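Local coordinates for hypothetical conserved protein TTC0263 (Thermus thermophilus, PDB 2PL2), which is of unknown function but belongs to the tetratricopeptide repeat proteins, all-helical solenoids that commonly serve as scaffolds for protein-protein interactions, at residues L100-E111 with Q123-E133. Sequence-based numbering, arbitrary orientation.
Sequences LEQALSVLKDAE and QRGLVYALLGE
Two consecutive antiparallel helices of a tetratricopeptide repeat array pack here, with Val127 of helix 118-130 set as a knob into the hole formed by Leu100, Ala103, Leu104 and Leu107 of helix 93-113. The two branches of the valine divide the work. Val127 CG1, anti to the backbone N (chi1 174°), slides alongside Leu104 and lies 3.5 Å from Leu104 CD2, while Val127 CG2 turns to Ala103 and comes within 3.7 Å of Leu107 CD1. That same leucine methyl also rests on the backbone of Arg124, and the Leu107 side chain crosses that of Gln123 at about a right angle, CD2 touching Gln123 CB.

Leu104 forks at its end. Leu104 CD2 sits over one face of the Tyr128 ring, offset toward the rim, in a CH-pi contact 3.9 Å from the centroid; on the other branch the Leu104 and Leu131 side chains meet tip to tip through their CD1 methyls. Tyr128 also touches Ala137 and Ser140 of helix 134-147, which ties this pair to the next helix of the array. The local axes run 157° apart and approach to 9.8 Å, the close antiparallel pairing expected of this superhelical fold. Leu100 closes the apolar row, its CD2 3.7 Å from Leu130 CB and its CB against Leu131 CD2, and Leu100 also touches Tyr87 of helix 73-88. Just beyond, the chain leaves helix 118-130 through a Schellman motif at Gly132, whose positive phi suits glycine.

At the other end the contact turns polar. Arg124 NH1 reaches Glu111 OE2 at 3.0 Å, a salt bridge whose hydrogen bond is bent and weak, with the carboxylate and guanidinium planes 72° apart. Lys108 NZ takes the other oxygen, Glu111 OE1, on its syn side at 2.6 Å, somewhat out of the carboxylate plane, so one carboxylate serves both cations, one through each oxygen.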
# COMPACT_ATOMS: atom_id res chain seq x y z
N LEU A 100 2.51 -0.02 -19.13
CA LEU A 100 1.71 1.20 -19.13
C LEU A 100 0.96 1.28 -20.44
O LEU A 100 -0.20 1.70 -20.49
CB LEU A 100 2.62 2.42 -18.98
CG LEU A 100 2.57 3.31 -17.72
CD1 LEU A 100 2.29 2.49 -16.47
CD2 LEU A 100 3.91 4.05 -17.61
N GLU A 101 1.64 0.87 -21.50
CA GLU A 101 1.07 0.87 -22.84
C GLU A 101 -0.12 -0.09 -22.86
O GLU A 101 -1.15 0.20 -23.48
CB GLU A 101 2.13 0.40 -23.84
CG GLU A 101 1.99 0.99 -25.23
CD GLU A 101 2.53 2.41 -25.30
OE1 GLU A 101 3.64 2.65 -24.77
OE2 GLU A 101 1.84 3.27 -25.90
N GLN A 102 0.03 -1.22 -22.17
CA GLN A 102 -1.05 -2.22 -22.08
C GLN A 102 -2.22 -1.67 -21.30
O GLN A 102 -3.38 -1.95 -21.62
CB GLN A 102 -0.56 -3.51 -21.40
CG GLN A 102 0.55 -4.23 -22.14
CD GLN A 102 0.79 -5.64 -21.61
OE1 GLN A 102 -0.04 -6.53 -21.81
NE2 GLN A 102 1.91 -5.84 -20.92
N ALA A 103 -1.91 -0.89 -20.26
CA ALA A 103 -2.93 -0.28 -19.42
C ALA A 103 -3.73 0.72 -20.23
O ALA A 103 -4.95 0.82 -20.08
CB ALA A 103 -2.29 0.40 -18.20
N LEU A 104 -3.06 1.47 -21.10
CA LEU A 104 -3.73 2.44 -21.96
C LEU A 104 -4.62 1.72 -22.94
O LEU A 104 -5.74 2.17 -23.24
CB LEU A 104 -2.73 3.26 -22.76
CG LEU A 104 -2.11 4.52 -22.17
CD1 LEU A 104 -1.37 5.26 -23.28
CD2 LEU A 104 -3.20 5.42 -21.59
N SER A 105 -4.12 0.61 -23.46
CA SER A 105 -4.86 -0.17 -24.43
C SER A 105 -6.13 -0.75 -23.84
O SER A 105 -7.20 -0.65 -24.44
CB SER A 105 -3.97 -1.30 -24.97
OG SER A 105 -4.60 -1.99 -26.03
N VAL A 106 -6.01 -1.35 -22.67
CA VAL A 106 -7.16 -1.97 -22.02
C VAL A 106 -8.19 -0.92 -21.60
O VAL A 106 -9.40 -1.15 -21.65
CB VAL A 106 -6.70 -2.79 -20.79
CG1 VAL A 106 -7.89 -3.38 -20.09
CG2 VAL A 106 -5.75 -3.91 -21.24
N LEU A 107 -7.71 0.24 -21.17
CA LEU A 107 -8.59 1.32 -20.76
C LEU A 107 -9.35 1.78 -21.99
O LEU A 107 -10.55 2.03 -21.93
CB LEU A 107 -7.79 2.47 -20.15
CG LEU A 107 -7.27 2.22 -18.73
CD1 LEU A 107 -6.31 3.33 -18.33
CD2 LEU A 107 -8.44 2.17 -17.76
N LYS A 108 -8.64 1.88 -23.11
CA LYS A 108 -9.26 2.28 -24.37
C LYS A 108 -10.38 1.31 -24.76
O LYS A 108 -11.47 1.74 -25.13
CB LYS A 108 -8.21 2.32 -25.47
CG LYS A 108 -8.69 3.00 -26.73
CD LYS A 108 -9.04 4.45 -26.48
CE LYS A 108 -9.61 5.11 -27.73
NZ LYS A 108 -9.95 6.55 -27.48
N ASP A 109 -10.12 -0.00 -24.66
CA ASP A 109 -11.13 -1.01 -24.99
C ASP A 109 -12.33 -0.83 -24.07
O ASP A 109 -13.48 -0.98 -24.49
CB ASP A 109 -10.63 -2.45 -24.81
CG ASP A 109 -9.39 -2.77 -25.63
OD1 ASP A 109 -9.19 -2.15 -26.70
OD2 ASP A 109 -8.62 -3.65 -25.19
N ALA A 110 -12.07 -0.55 -22.80
CA ALA A 110 -13.15 -0.35 -21.85
C ALA A 110 -13.98 0.86 -22.27
O ALA A 110 -15.20 0.89 -22.10
CB ALA A 110 -12.59 -0.15 -20.45
N GLU A 111 -13.31 1.87 -22.82
CA GLU A 111 -13.97 3.09 -23.25
C GLU A 111 -15.03 2.77 -24.31
O GLU A 111 -16.03 3.49 -24.45
CB GLU A 111 -12.94 4.08 -23.79
CG GLU A 111 -13.55 5.33 -24.42
CD GLU A 111 -12.50 6.34 -24.88
OE1 GLU A 111 -11.52 5.92 -25.54
OE2 GLU A 111 -12.65 7.54 -24.58
N GLN A 123 -8.38 6.79 -14.50
CA GLN A 123 -7.27 5.85 -14.68
C GLN A 123 -6.47 6.21 -15.92
O GLN A 123 -5.24 6.15 -15.91
CB GLN A 123 -7.80 4.42 -14.83
CG GLN A 123 -7.64 3.57 -13.58
CD GLN A 123 -6.20 3.49 -13.10
OE1 GLN A 123 -5.30 3.20 -13.87
NE2 GLN A 123 -5.99 3.75 -11.81
N ARG A 124 -7.15 6.58 -17.00
CA ARG A 124 -6.46 6.92 -18.22
C ARG A 124 -5.53 8.10 -17.95
O ARG A 124 -4.40 8.12 -18.45
CB ARG A 124 -7.46 7.26 -19.33
CG ARG A 124 -6.84 7.28 -20.72
CD ARG A 124 -7.90 7.51 -21.80
NE ARG A 124 -8.53 8.83 -21.70
CZ ARG A 124 -9.55 9.22 -22.46
NH1 ARG A 124 -10.06 8.39 -23.36
NH2 ARG A 124 -10.07 10.44 -22.31
N GLY A 125 -5.99 9.07 -17.17
CA GLY A 125 -5.17 10.23 -16.87
C GLY A 125 -3.97 9.86 -16.01
O GLY A 125 -2.85 10.33 -16.23
N LEU A 126 -4.20 9.00 -15.03
CA LEU A 126 -3.14 8.55 -14.14
C LEU A 126 -2.09 7.77 -14.94
O LEU A 126 -0.91 7.79 -14.61
CB LEU A 126 -3.73 7.65 -13.05
CG LEU A 126 -2.84 7.29 -11.85
CD1 LEU A 126 -3.67 6.51 -10.82
CD2 LEU A 126 -1.64 6.47 -12.30
N VAL A 127 -2.54 7.11 -16.00
CA VAL A 127 -1.64 6.33 -16.85
C VAL A 127 -0.82 7.24 -17.77
O VAL A 127 0.38 7.02 -17.96
CB VAL A 127 -2.43 5.30 -17.70
CG1 VAL A 127 -1.49 4.60 -18.69
CG2 VAL A 127 -3.07 4.26 -16.77
N TYR A 128 -1.46 8.26 -18.34
CA TYR A 128 -0.74 9.19 -19.19
C TYR A 128 0.34 9.92 -18.40
O TYR A 128 1.41 10.22 -18.92
CB TYR A 128 -1.69 10.22 -19.80
CG TYR A 128 -2.45 9.73 -21.00
CD1 TYR A 128 -1.78 9.18 -22.10
CD2 TYR A 128 -3.82 9.84 -21.06
CE1 TYR A 128 -2.47 8.76 -23.22
CE2 TYR A 128 -4.53 9.43 -22.18
CZ TYR A 128 -3.84 8.89 -23.26
OH TYR A 128 -4.55 8.48 -24.35
N ALA A 129 0.04 10.21 -17.13
CA ALA A 129 1.01 10.90 -16.27
C ALA A 129 2.24 10.01 -16.06
O ALA A 129 3.37 10.46 -16.24
CB ALA A 129 0.36 11.24 -14.93
N LEU A 130 2.02 8.76 -15.69
CA LEU A 130 3.12 7.82 -15.48
C LEU A 130 3.95 7.73 -16.75
O LEU A 130 5.14 7.43 -16.71
CB LEU A 130 2.59 6.45 -15.09
CG LEU A 130 1.82 6.44 -13.77
CD1 LEU A 130 1.16 5.10 -13.54
CD2 LEU A 130 2.78 6.77 -12.62
N LEU A 131 3.30 7.99 -17.89
CA LEU A 131 3.96 7.96 -19.18
C LEU A 131 4.63 9.31 -19.44
O LEU A 131 5.19 9.54 -20.51
CB LEU A 131 2.96 7.68 -20.30
CG LEU A 131 2.46 6.24 -20.55
CD1 LEU A 131 1.24 6.28 -21.45
CD2 LEU A 131 3.56 5.40 -21.17
N GLY A 132 4.57 10.20 -18.46
CA GLY A 132 5.16 11.50 -18.64
C GLY A 132 4.41 12.28 -19.71
O GLY A 132 4.98 13.14 -20.37
N GLU A 133 3.14 11.95 -19.90
CA GLU A 133 2.33 12.65 -20.89
C GLU A 133 1.37 13.59 -20.17
O GLU A 133 0.15 13.43 -20.22
CB GLU A 133 1.55 11.66 -21.75
CG GLU A 133 2.41 10.93 -22.77
CD GLU A 133 1.59 10.02 -23.66
OE1 GLU A 133 1.00 9.04 -23.13
OE2 GLU A 133 1.51 10.30 -24.87